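Local atomic coordinates of polyporopepsin (Irpex lacteus, PDB entry 1WKR), a protein that cleaves peptide bonds as an aspartic endopeptidase of broad specificity and clots milk. Residues V5-Q10 and G158-G163; V16-G21 and D75-G80; D57-T62 and G115-H120; W189-S194 and L304-G309; S202-T207 and L219-A224. All blocks are in the same frame, centred on the assembly; numbering follows the deposited sequence.

Interactions 1, 2, 4 and 5 are mostly buried, while interaction 3 reaches the surface. Interactions 1 and 2 share a sheet: strand 3-9 of the first lies beside strand 14-20 of the second, and the contacts touch through Ala7 and Val16. Interaction 3 pairs strand 57-62 with a short outer strand, and strand 67-79 connects it to interaction 2. On the far side of the molecule, interactions 4 and 5 have centres about 10 Å apart and share the strand pairs 190-197/201-205 and 218-220/306-308. The chemistry follows the place: backbone ladders in 1 and 2, a ladder plus a histidine-carboxylate pair in 3, buried side-chain amides on a ring in 4, and aliphatic packing in 5.

Interaction 1: V5-Q10 and G158-G163; sequences VPATNQ and GELTFG
Val5 and Leu160 face each other as a hydrogen-bonded antiparallel pair, and both of their backbone bonds are 2.9 Å long: Val5 N to Leu160 O and Leu160 N to Val5 O. The second is nearly straight, 169° at the hydrogen. Two residues further on, Ala7 and Gly158 make the next hydrogen-bonded pair, but less regularly. Ala7 N meets Gly158 O from above the carbonyl plane, off the lone pairs, and Gly158 N returns a bond to Ala7 O. The chains run close here, and a beta carbon on Gly158 would sit only 3.3 Å from Ala7 O.

The tight face is the one that carries Val5, Ala7 and Leu160. Val5 and Leu160 lie alongside each other, with Val5 CG1 3.9 Å from Leu160 CB. A chi1 of 62° tucks that methyl between the backbone N and the carbonyl carbon. Leu160 CD1 reaches back along the strand to 4.1 Å from Ala7 CB, and Val16 of the adjoining strand 14-20 packs on Ala7 from beyond.

The other face is looser. Pro6 is exposed and meets Glu159 mainly through the backbone, as a non-hydrogen-bonded pair. Glu159 CG passes 3.8 Å from Val5 O, then the extended chain carries its carboxylate off the ladder to lie near Asp166, a like charge.

Strand 155-162 goes on to pair with 142-146, which in turn joins 316-321. This arrangement is typical of the interdomain sheet that underlies both lobes of pepsin-like aspartic proteases.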
# COMPACT_ATOMS: atom_id res chain seq x y z
N VAL A 5 -12.93 7.29 -5.63
CA VAL A 5 -12.24 8.53 -5.28
C VAL A 5 -10.93 8.58 -5.99
O VAL A 5 -10.21 7.54 -6.06
CB VAL A 5 -12.09 8.75 -3.79
CG1 VAL A 5 -11.33 7.74 -3.18
CG2 VAL A 5 -11.55 10.01 -3.43
N PRO A 6 -10.51 9.67 -6.59
CA PRO A 6 -9.15 9.76 -7.23
C PRO A 6 -8.10 9.71 -6.17
O PRO A 6 -8.31 10.06 -5.03
CB PRO A 6 -9.18 11.15 -7.91
CG PRO A 6 -10.58 11.56 -7.89
CD PRO A 6 -11.27 10.96 -6.73
N ALA A 7 -6.92 9.26 -6.57
CA ALA A 7 -5.77 9.17 -5.65
C ALA A 7 -4.54 9.75 -6.38
O ALA A 7 -4.36 9.61 -7.59
CB ALA A 7 -5.52 7.70 -5.27
N THR A 8 -3.70 10.38 -5.59
CA THR A 8 -2.55 11.10 -6.10
C THR A 8 -1.25 10.42 -5.71
O THR A 8 -1.01 10.10 -4.56
CB THR A 8 -2.54 12.53 -5.56
OG1 THR A 8 -3.74 13.18 -6.03
CG2 THR A 8 -1.43 13.35 -6.10
N ASN A 9 -0.42 10.19 -6.75
CA ASN A 9 0.89 9.55 -6.60
C ASN A 9 1.86 10.56 -6.09
O ASN A 9 2.17 11.54 -6.82
CB ASN A 9 1.29 9.00 -7.97
CG ASN A 9 2.51 8.13 -7.93
OD1 ASN A 9 3.46 8.41 -7.20
ND2 ASN A 9 2.54 7.07 -8.73
N GLN A 10 2.40 10.37 -4.90
CA GLN A 10 3.44 11.23 -4.29
C GLN A 10 4.78 10.50 -4.27
O GLN A 10 5.62 10.77 -3.41
CB GLN A 10 3.05 11.68 -2.87
CG GLN A 10 1.74 12.46 -2.83
CD GLN A 10 1.46 13.16 -1.50
OE1 GLN A 10 0.89 14.26 -1.53
NE2 GLN A 10 1.87 12.56 -0.41
N GLY A 158 -4.43 7.83 -9.95
CA GLY A 158 -4.90 6.60 -9.25
C GLY A 158 -6.34 6.68 -8.91
O GLY A 158 -7.02 7.73 -9.07
N GLU A 159 -6.86 5.56 -8.39
CA GLU A 159 -8.30 5.48 -8.03
C GLU A 159 -8.49 4.45 -6.97
O GLU A 159 -7.90 3.37 -7.03
CB GLU A 159 -9.17 5.15 -9.28
CG GLU A 159 -10.68 5.15 -8.98
CD GLU A 159 -11.41 4.78 -10.20
OE1 GLU A 159 -11.39 3.56 -10.59
OE2 GLU A 159 -12.10 5.63 -10.76
N LEU A 160 -9.34 4.75 -6.01
CA LEU A 160 -9.93 3.75 -5.07
C LEU A 160 -11.35 3.54 -5.45
O LEU A 160 -12.09 4.54 -5.61
CB LEU A 160 -9.84 4.20 -3.62
CG LEU A 160 -8.49 3.95 -2.94
CD1 LEU A 160 -7.28 4.34 -3.63
CD2 LEU A 160 -8.62 4.39 -1.44
N THR A 161 -11.81 2.31 -5.52
CA THR A 161 -13.25 2.03 -5.77
C THR A 161 -13.71 1.15 -4.62
O THR A 161 -13.17 0.06 -4.36
CB THR A 161 -13.51 1.31 -7.09
OG1 THR A 161 -12.92 2.11 -8.17
CG2 THR A 161 -14.97 1.20 -7.37
N PHE A 162 -14.71 1.62 -3.91
CA PHE A 162 -15.31 0.88 -2.79
C PHE A 162 -16.58 0.17 -3.29
O PHE A 162 -17.51 0.82 -3.80
CB PHE A 162 -15.70 1.85 -1.66
CG PHE A 162 -14.48 2.45 -0.98
CD1 PHE A 162 -13.88 1.76 0.09
CD2 PHE A 162 -13.92 3.64 -1.41
CE1 PHE A 162 -12.78 2.31 0.76
CE2 PHE A 162 -12.76 4.12 -0.75
CZ PHE A 162 -12.22 3.47 0.32
N GLY A 163 -16.58 -1.13 -3.16
CA GLY A 163 -17.79 -1.92 -3.43
C GLY A 163 -17.84 -2.52 -4.83
O GLY A 163 -18.83 -3.22 -5.12

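Interaction 2: V16-G21 and D75-G80; sequences VNVGVG and DTVTLG
Thr76 O accepts two hydrogen bonds, from Gly21 N at 2.9 Å and from a water at 2.9 Å. Val20 CA adds a C-H contact to the same oxygen. The water also donates to Gly21 O and accepts from Thr78 OG1, so it ties Gly21 to Thr76 and Thr78. Further along, Gly19 and Thr78 form a hydrogen-bonded pair, with Thr78 N 2.8 Å from Gly19 O. A second water bridges Asn17 O and Gly80 N.

The buried face is aliphatic. Val18 straddles two neighbours: CG1, anti to the backbone N (chi1 -178°), presses on Val77 CG1 at 3.6 Å, while CG2 lies 3.8 Å from Leu79 CD2. Val20 CG1 rests against Asp75 OD2 at 3.5 Å.

The Asp75 carboxylate accepts from Tyr46 OH through OD2 and from Thr51 OG1 through OD1, and OD1 also takes Thr76 N at 2.8 Å. With an alanine here, the hydroxyls of Tyr46 and Thr51 would probably lose their buried acceptor and Val20 CG1 would face a gap.

Strand 25-32 flanks the pair on the side of Val16 and Val18, strand 82-96 lies beside Val77, and Val16 touches strand 3-9.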
# COMPACT_ATOMS: atom_id res chain seq x y z
N VAL A 16 -5.33 10.26 -0.79
CA VAL A 16 -6.67 10.63 -1.23
C VAL A 16 -7.12 11.77 -0.33
O VAL A 16 -6.79 11.87 0.84
CB VAL A 16 -7.70 9.48 -1.18
CG1 VAL A 16 -7.41 8.42 -2.19
CG2 VAL A 16 -7.73 8.85 0.22
N ASN A 17 -7.94 12.67 -0.90
CA ASN A 17 -8.69 13.66 -0.12
C ASN A 17 -9.80 13.02 0.60
O ASN A 17 -10.62 12.25 0.07
CB ASN A 17 -9.26 14.77 -1.09
CG ASN A 17 -8.14 15.62 -1.55
OD1 ASN A 17 -8.35 16.14 -2.77
ND2 ASN A 17 -7.16 15.84 -0.92
N VAL A 18 -9.90 13.34 1.90
CA VAL A 18 -10.90 12.77 2.80
C VAL A 18 -11.54 13.92 3.56
O VAL A 18 -10.80 14.72 4.23
CB VAL A 18 -10.29 11.77 3.80
CG1 VAL A 18 -11.33 11.15 4.69
CG2 VAL A 18 -9.50 10.70 3.03
N GLY A 19 -12.84 14.07 3.50
CA GLY A 19 -13.51 15.08 4.35
C GLY A 19 -13.82 14.52 5.70
O GLY A 19 -14.20 13.35 5.85
N VAL A 20 -13.65 15.34 6.74
CA VAL A 20 -13.99 14.98 8.09
C VAL A 20 -14.77 16.13 8.71
O VAL A 20 -14.31 17.29 8.65
CB VAL A 20 -12.76 14.65 8.93
CG1 VAL A 20 -13.22 14.21 10.32
CG2 VAL A 20 -11.89 13.53 8.25
N GLY A 21 -15.92 15.79 9.25
CA GLY A 21 -16.81 16.80 9.95
C GLY A 21 -17.96 17.23 9.03
O GLY A 21 -18.08 16.91 7.88
N ASP A 75 -16.51 10.54 13.97
CA ASP A 75 -16.83 11.70 13.16
C ASP A 75 -17.39 11.25 11.81
O ASP A 75 -17.33 10.03 11.47
CB ASP A 75 -15.57 12.59 12.96
CG ASP A 75 -15.93 14.07 12.88
OD1 ASP A 75 -16.96 14.43 12.32
OD2 ASP A 75 -15.06 14.90 13.26
N THR A 76 -17.93 12.16 11.05
CA THR A 76 -18.44 11.86 9.70
C THR A 76 -17.28 11.98 8.75
O THR A 76 -16.61 13.03 8.66
CB THR A 76 -19.54 12.83 9.34
OG1 THR A 76 -20.65 12.53 10.21
CG2 THR A 76 -20.04 12.64 7.91
N VAL A 77 -17.05 10.93 7.96
CA VAL A 77 -15.94 10.88 6.97
C VAL A 77 -16.52 10.80 5.60
O VAL A 77 -17.43 9.94 5.35
CB VAL A 77 -15.09 9.64 7.31
CG1 VAL A 77 -14.10 9.33 6.19
CG2 VAL A 77 -14.35 9.90 8.64
N THR A 78 -16.00 11.57 4.66
CA THR A 78 -16.48 11.59 3.26
C THR A 78 -15.36 11.19 2.34
O THR A 78 -14.23 11.69 2.44
CB THR A 78 -16.92 13.04 2.89
OG1 THR A 78 -17.96 13.48 3.84
CG2 THR A 78 -17.56 13.08 1.58
N LEU A 79 -15.67 10.22 1.48
CA LEU A 79 -14.74 9.68 0.49
C LEU A 79 -15.48 9.83 -0.86
O LEU A 79 -16.38 9.06 -1.19
CB LEU A 79 -14.48 8.18 0.77
CG LEU A 79 -13.65 7.97 2.05
CD1 LEU A 79 -13.70 6.50 2.52
CD2 LEU A 79 -12.21 8.37 1.75
N GLY A 80 -15.05 10.81 -1.63
CA GLY A 80 -15.79 11.10 -2.93
C GLY A 80 -17.20 11.38 -2.61
O GLY A 80 -17.50 12.37 -1.75
O HOH W 1 -12.99 12.67 -1.03
O HOH W 2 -17.07 14.66 6.26

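Interaction 3: D57-T62 and G115-H120; sequences DKVSVT and GTLSPH. With SO4 (sulfate ion), chain D.
Asp57 is enclosed by segment 115-120 more than any other residue of the contact, and its carboxylate takes the ring of His120 at 2.7 Å, ND1 to OD1. The bond meets OD1 on its syn side; OD1 lies at the imidazole edge, near its plane, and the carboxylate is turned 89° against the ring. His120 N adds a weak bond to the same oxygen, and OD1 lies 3.4 Å from Pro119 CD, after the cis peptide bond. The carboxylate would be expected to favour a protonated imidazole, and a sulfate lies about 3 Å from the His120 side chain.

Leu117 crosses the Asp57 side chain at about a right angle. Its CD1 lies 3.7 Å from Asp57 OD2, and CD2 packs against Asp57 CB and Val59 CB. Around it the backbone is an antiparallel ladder: Lys58 N bonds Ser118 O at 2.8 Å, Ser118 N returns to Lys58 O, and Ser60 N donates to Thr116 O.

Strands 57-62 and 67-79 form the hairpin that corresponds to the flap of pepsin-like proteases, and Val61 packs on an apolar side chain of the bound peptide inhibitor.

Thr116 meets Ser60 and Val61, further along strand 57-62. With OG1 lodged between the backbone N and the carbonyl carbon (chi1 67°), CG2 is turned to lie 3.8 Å from Val61 CG2. OG1 is bonded to Thr113 O and to Asn37. At the surface, Lys58 bends at chi2 and leads away to a different sulfate, probably from the crystallisation liquor, with NZ 2.6 Å from O4; Thr71 and Ser93 hold the same ion.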
# COMPACT_ATOMS: atom_id res chain seq x y z
N ASP A 57 -11.19 6.23 24.62
CA ASP A 57 -9.88 5.61 24.32
C ASP A 57 -8.87 6.56 23.77
O ASP A 57 -9.15 7.48 22.97
CB ASP A 57 -10.10 4.53 23.27
CG ASP A 57 -10.90 3.37 23.79
OD1 ASP A 57 -10.50 2.77 24.86
OD2 ASP A 57 -11.90 2.99 23.17
N LYS A 58 -7.62 6.28 24.14
CA LYS A 58 -6.43 6.76 23.37
C LYS A 58 -6.11 5.68 22.33
O LYS A 58 -6.60 4.57 22.39
CB LYS A 58 -5.22 6.92 24.33
CG LYS A 58 -5.48 7.90 25.53
CD LYS A 58 -5.89 9.17 25.02
CE LYS A 58 -5.88 10.31 26.24
NZ LYS A 58 -6.34 11.58 25.74
N VAL A 59 -5.25 6.10 21.38
CA VAL A 59 -4.92 5.22 20.26
C VAL A 59 -3.44 5.37 19.95
O VAL A 59 -2.85 6.44 20.13
CB VAL A 59 -5.82 5.53 19.00
CG1 VAL A 59 -5.61 6.95 18.51
CG2 VAL A 59 -5.58 4.53 17.89
N SER A 60 -2.83 4.26 19.52
CA SER A 60 -1.37 4.22 19.20
C SER A 60 -1.18 3.12 18.15
O SER A 60 -1.67 2.05 18.30
CB SER A 60 -0.61 3.78 20.55
OG SER A 60 0.71 3.70 20.33
N VAL A 61 -0.35 3.53 17.15
CA VAL A 61 0.06 2.56 16.11
C VAL A 61 1.57 2.72 15.86
O VAL A 61 2.04 3.82 15.65
CB VAL A 61 -0.75 2.69 14.78
CG1 VAL A 61 -0.30 1.64 13.78
CG2 VAL A 61 -2.28 2.62 15.09
N THR A 62 2.25 1.57 15.77
CA THR A 62 3.65 1.54 15.38
C THR A 62 3.79 0.94 13.97
O THR A 62 3.23 -0.14 13.69
CB THR A 62 4.48 0.72 16.39
OG1 THR A 62 4.44 1.39 17.66
CG2 THR A 62 5.97 0.65 16.03
N GLY A 115 -5.76 -3.96 19.81
CA GLY A 115 -4.52 -3.59 20.54
C GLY A 115 -4.15 -2.18 20.38
O GLY A 115 -3.27 -1.66 21.09
N THR A 116 -4.76 -1.42 19.44
CA THR A 116 -4.40 -0.04 19.23
C THR A 116 -5.08 0.94 20.21
O THR A 116 -4.58 2.05 20.33
CB THR A 116 -4.61 0.44 17.75
OG1 THR A 116 -6.03 0.46 17.44
CG2 THR A 116 -3.85 -0.48 16.74
N LEU A 117 -6.19 0.52 20.78
CA LEU A 117 -6.92 1.41 21.72
C LEU A 117 -6.45 1.05 23.19
O LEU A 117 -6.20 -0.05 23.51
CB LEU A 117 -8.40 1.17 21.66
CG LEU A 117 -9.08 1.50 20.28
CD1 LEU A 117 -10.55 1.04 20.28
CD2 LEU A 117 -8.91 2.97 19.93
N SER A 118 -6.50 2.13 23.98
CA SER A 118 -6.23 1.96 25.44
C SER A 118 -7.26 2.85 26.16
O SER A 118 -7.38 4.01 25.82
CB SER A 118 -4.86 2.44 25.78
OG SER A 118 -4.62 2.32 27.20
N PRO A 119 -7.97 2.31 27.16
CA PRO A 119 -7.70 1.01 27.83
C PRO A 119 -8.34 -0.16 27.21
O PRO A 119 -8.11 -1.33 27.61
CB PRO A 119 -8.38 1.21 29.20
CG PRO A 119 -9.58 2.16 28.92
CD PRO A 119 -8.98 3.15 27.88
N HIS A 120 -9.10 -0.03 26.05
CA HIS A 120 -9.84 -1.17 25.51
C HIS A 120 -8.94 -1.93 24.52
O HIS A 120 -9.17 -1.88 23.28
CB HIS A 120 -11.08 -0.62 24.84
CG HIS A 120 -12.08 -0.08 25.83
ND1 HIS A 120 -12.34 1.20 26.00
CD2 HIS A 120 -12.85 -0.84 26.76
CE1 HIS A 120 -13.29 1.41 27.01
NE2 HIS A 120 -13.51 0.21 27.46
S SO4 D . -3.63 13.14 23.62
O1 SO4 D . -4.06 14.73 23.80
O2 SO4 D . -4.27 12.75 22.32
O3 SO4 D . -2.22 13.10 23.50
O4 SO4 D . -4.12 12.34 24.67

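Interaction 4: W189-S194 and L304-G309; sequences WGINQS and LDFING. Unlike the reference sequence in segment 189-194: Ser194 (reference Thr).
Gln193 and Asn308 join their side-chain amides by two hydrogen bonds, each residue both giving and receiving. Asn308 ND2 donates to Gln193 OE1 at 2.9 Å, almost perfectly straight at 175°, and Gln193 NE2 donates to Asn308 OD1 at 3.1 Å on a lone pair. The chains come from opposite directions. The two bonds hold each amide against turning and give four buried polar atoms partners.

The Gln193 amide also lies over Phe306. Amide and ring are 14° from parallel, with NE2 3.2 Å above the ring plane over its centre, and Gln193 CG makes a CH-pi contact to the same face. Gln193 reaches this place by an extended chain, its CG lodged between the backbone N and the carbonyl carbon (chi1 81°).

Strand 306-308 runs between 207-211 and 218-220, parallel to the first and antiparallel to the second. This is the psi-loop of the C-terminal lobe of pepsin-like proteases, and the side chain of Asn308 lies about 7 Å from that of the active-site Asp212.

A leucine in place of Gln193 would probably strand both polar ends of the Asn308 amide in the core and leave it free to turn.

Further out, Ile191 CG1 approaches Phe306 in the ring plane, 3.9 Å from CZ. Phe258 of strand 256-260 packs against both Gln193 and Asn308.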
# COMPACT_ATOMS: atom_id res chain seq x y z
N TRP A 189 -3.36 -7.99 4.30
CA TRP A 189 -3.79 -8.53 3.00
C TRP A 189 -2.68 -9.46 2.55
O TRP A 189 -1.82 -9.12 1.72
CB TRP A 189 -4.06 -7.39 2.00
CG TRP A 189 -5.35 -6.68 2.40
CD1 TRP A 189 -5.46 -5.48 3.04
CD2 TRP A 189 -6.67 -7.16 2.23
NE1 TRP A 189 -6.79 -5.17 3.27
CE2 TRP A 189 -7.55 -6.21 2.79
CE3 TRP A 189 -7.20 -8.31 1.64
CZ2 TRP A 189 -8.91 -6.37 2.77
CZ3 TRP A 189 -8.56 -8.46 1.60
CH2 TRP A 189 -9.41 -7.51 2.16
N GLY A 190 -2.66 -10.64 3.19
CA GLY A 190 -1.53 -11.61 3.05
C GLY A 190 -1.85 -12.65 2.05
O GLY A 190 -2.97 -13.20 2.00
N ILE A 191 -0.86 -12.97 1.22
CA ILE A 191 -0.99 -13.97 0.19
C ILE A 191 0.25 -14.87 0.19
O ILE A 191 1.28 -14.52 0.76
CB ILE A 191 -1.18 -13.35 -1.24
CG1 ILE A 191 0.07 -12.57 -1.67
CG2 ILE A 191 -2.41 -12.41 -1.24
CD1 ILE A 191 0.02 -12.10 -3.10
N ASN A 192 0.15 -16.00 -0.49
CA ASN A 192 1.28 -16.80 -0.83
C ASN A 192 1.75 -16.52 -2.24
O ASN A 192 0.91 -16.37 -3.13
CB ASN A 192 0.92 -18.30 -0.68
CG ASN A 192 0.45 -18.60 0.74
OD1 ASN A 192 -0.68 -19.28 0.85
ND2 ASN A 192 1.05 -18.17 1.71
N GLN A 193 3.07 -16.44 -2.46
CA GLN A 193 3.57 -16.28 -3.83
C GLN A 193 4.98 -16.85 -3.89
O GLN A 193 5.62 -17.04 -2.84
CB GLN A 193 3.59 -14.79 -4.27
CG GLN A 193 4.79 -14.03 -3.78
CD GLN A 193 4.68 -12.52 -4.07
OE1 GLN A 193 3.69 -12.06 -4.65
NE2 GLN A 193 5.71 -11.78 -3.69
N SER A 194 5.51 -17.02 -5.10
CA SER A 194 6.91 -17.21 -5.34
C SER A 194 7.39 -16.16 -6.33
O SER A 194 6.59 -15.55 -7.03
CB SER A 194 7.20 -18.62 -5.86
OG SER A 194 6.72 -18.70 -7.19
N LEU A 304 6.08 -13.91 7.00
CA LEU A 304 5.80 -12.60 6.34
C LEU A 304 7.15 -12.27 5.72
O LEU A 304 8.04 -11.69 6.40
CB LEU A 304 5.29 -11.60 7.37
CG LEU A 304 4.58 -10.43 6.72
CD1 LEU A 304 3.80 -9.60 7.78
CD2 LEU A 304 5.45 -9.53 5.92
N ASP A 305 7.30 -12.61 4.45
CA ASP A 305 8.64 -12.69 3.84
C ASP A 305 8.78 -11.81 2.61
O ASP A 305 9.80 -11.86 1.90
CB ASP A 305 8.91 -14.15 3.46
CG ASP A 305 9.01 -15.11 4.63
OD1 ASP A 305 9.11 -14.67 5.81
OD2 ASP A 305 9.03 -16.34 4.37
N PHE A 306 7.74 -11.03 2.33
CA PHE A 306 7.78 -10.05 1.25
C PHE A 306 6.69 -9.00 1.48
O PHE A 306 5.70 -9.31 2.18
CB PHE A 306 7.62 -10.72 -0.18
CG PHE A 306 6.28 -11.39 -0.35
CD1 PHE A 306 5.14 -10.68 -0.70
CD2 PHE A 306 6.15 -12.77 -0.16
CE1 PHE A 306 3.92 -11.27 -0.86
CE2 PHE A 306 4.92 -13.38 -0.33
CZ PHE A 306 3.82 -12.66 -0.67
N ILE A 307 6.89 -7.87 0.85
CA ILE A 307 5.82 -6.82 0.77
C ILE A 307 5.77 -6.42 -0.70
O ILE A 307 6.73 -5.80 -1.21
CB ILE A 307 6.07 -5.63 1.69
CG1 ILE A 307 6.18 -6.06 3.15
CG2 ILE A 307 4.92 -4.64 1.52
CD1 ILE A 307 6.49 -4.97 4.15
N ASN A 308 4.65 -6.70 -1.36
CA ASN A 308 4.41 -6.17 -2.71
C ASN A 308 3.86 -4.76 -2.51
O ASN A 308 2.69 -4.57 -2.14
CB ASN A 308 3.43 -7.04 -3.49
CG ASN A 308 3.92 -8.44 -3.75
OD1 ASN A 308 5.08 -8.79 -3.56
ND2 ASN A 308 3.00 -9.30 -4.22
N GLY A 309 4.73 -3.76 -2.71
CA GLY A 309 4.42 -2.36 -2.38
C GLY A 309 3.91 -1.56 -3.51
O GLY A 309 3.53 -2.07 -4.57

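Interaction 5: S202-T207 and L219-A224; sequences SILSST and LIASDA. With SO4 (sulfate ion), chain E.
A classic beta bulge, in which Ile203 and Leu204 both face Ile195, packs here on the first turn of helix 222-232, chiefly on Ala224. No direct hydrogen bond crosses between the segments 202-207 and 219-224; the contact is aliphatic, with one carbonyl set into it.

That carbonyl is the tight spot. Ile203 O lies 3.2 Å from Ala224 CB and also takes a C-H contact from Ala224 CA. A water donates to the same oxygen at 2.8 Å and, weakly, to Asp223 OD2, linking bulge and helix start through solvent. Asp223 is held in turn by Ser300.

Two side chains close over the small residues. Leu204 CD1 reaches in over the alanine methyls, 3.7 Å from Ala224 CB and 4.2 Å from Ala221 CB. Turning CG away from the backbone N (chi1 -173°) carries the branch inward, where Phe306 of the neighbouring strand also touches it. On the other flank Ile203 CG2 meets Ile220 CD1 at 3.8 Å, the two chains lying slantwise, while the same methyl packs on Ala224 CB at 4.1 Å. Ile220 gets there by stretching its chain fully beyond CG1.

Beyond the bulge the chain faces solvent, and Ser206 holds a sulfate, probably from the crystallisation liquor, through its backbone N and through OG, which is 2.7 Å from sulfate O2.

Ala221 is the N-cap of the helix, so strand 218-220 passes directly into it. The arrangement belongs to the C-terminal lobe of the pepsin fold, where this strand-to-helix turn packs against the hairpin of strands 190-197 and 201-205.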
# COMPACT_ATOMS: atom_id res chain seq x y z
N SER A 202 15.69 -18.86 -9.22
CA SER A 202 14.77 -18.64 -8.11
C SER A 202 15.22 -17.47 -7.26
O SER A 202 16.42 -17.30 -7.01
CB SER A 202 14.69 -19.95 -7.23
OG SER A 202 13.75 -19.70 -6.16
N ILE A 203 14.34 -16.64 -6.86
CA ILE A 203 14.58 -15.51 -5.95
C ILE A 203 13.96 -15.80 -4.57
O ILE A 203 14.64 -15.70 -3.57
CB ILE A 203 14.10 -14.21 -6.57
CG1 ILE A 203 14.84 -13.88 -7.86
CG2 ILE A 203 14.21 -13.07 -5.52
CD1 ILE A 203 16.38 -13.65 -7.66
N LEU A 204 12.66 -16.11 -4.53
CA LEU A 204 11.94 -16.37 -3.31
C LEU A 204 11.09 -17.57 -3.52
O LEU A 204 10.14 -17.51 -4.35
CB LEU A 204 11.12 -15.14 -2.92
CG LEU A 204 10.43 -15.25 -1.53
CD1 LEU A 204 11.45 -15.12 -0.39
CD2 LEU A 204 9.41 -14.14 -1.38
N SER A 205 11.32 -18.66 -2.82
CA SER A 205 10.49 -19.83 -2.91
C SER A 205 9.10 -19.57 -2.32
O SER A 205 8.97 -18.69 -1.41
CB SER A 205 11.15 -21.02 -2.13
OG SER A 205 12.52 -21.23 -2.61
N SER A 206 8.13 -20.30 -2.73
CA SER A 206 6.72 -20.11 -2.30
C SER A 206 6.67 -19.88 -0.83
O SER A 206 7.14 -20.67 0.02
CB SER A 206 5.95 -21.38 -2.61
OG SER A 206 5.89 -21.55 -4.00
N THR A 207 6.05 -18.76 -0.44
CA THR A 207 5.99 -18.35 0.98
C THR A 207 4.92 -17.26 1.14
O THR A 207 4.32 -16.81 0.16
CB THR A 207 7.37 -17.84 1.42
OG1 THR A 207 7.38 -17.73 2.83
CG2 THR A 207 7.74 -16.45 0.78
N LEU A 219 9.57 -5.21 -1.37
CA LEU A 219 10.53 -5.74 -0.42
C LEU A 219 10.49 -7.24 -0.37
O LEU A 219 9.42 -7.87 -0.37
CB LEU A 219 10.25 -5.18 0.99
CG LEU A 219 10.36 -3.66 1.17
CD1 LEU A 219 10.01 -3.30 2.63
CD2 LEU A 219 11.77 -3.20 0.81
N ILE A 220 11.68 -7.84 -0.30
CA ILE A 220 11.81 -9.31 -0.22
C ILE A 220 12.75 -9.71 0.87
O ILE A 220 13.67 -8.95 1.23
CB ILE A 220 12.23 -9.89 -1.63
CG1 ILE A 220 13.60 -9.32 -2.08
CG2 ILE A 220 11.14 -9.58 -2.64
CD1 ILE A 220 14.06 -9.88 -3.43
N ALA A 221 12.52 -10.88 1.42
CA ALA A 221 13.35 -11.39 2.52
C ALA A 221 14.84 -11.30 2.20
O ALA A 221 15.22 -11.39 1.05
CB ALA A 221 12.99 -12.85 2.82
N SER A 222 15.64 -11.15 3.24
CA SER A 222 17.07 -10.85 3.02
C SER A 222 17.81 -11.85 2.21
O SER A 222 18.68 -11.48 1.42
CB SER A 222 17.74 -10.69 4.43
OG SER A 222 17.08 -9.68 5.19
N ASP A 223 17.52 -13.15 2.40
CA ASP A 223 18.15 -14.14 1.59
C ASP A 223 17.76 -14.08 0.14
O ASP A 223 18.57 -14.32 -0.79
CB ASP A 223 17.88 -15.57 2.19
CG ASP A 223 16.43 -15.84 2.54
OD1 ASP A 223 15.73 -15.02 3.16
OD2 ASP A 223 15.89 -16.93 2.20
N ALA A 224 16.49 -13.68 -0.16
CA ALA A 224 16.04 -13.46 -1.52
C ALA A 224 16.64 -12.20 -2.10
O ALA A 224 17.04 -12.19 -3.28
CB ALA A 224 14.51 -13.32 -1.48
S SO4 E . 8.86 -22.65 -5.80
O1 SO4 E . 8.19 -22.80 -7.07
O2 SO4 E . 7.92 -23.19 -4.84
O3 SO4 E . 10.10 -23.53 -5.76
O4 SO4 E . 9.14 -21.30 -5.41
O HOH W 3 15.35 -16.93 -1.10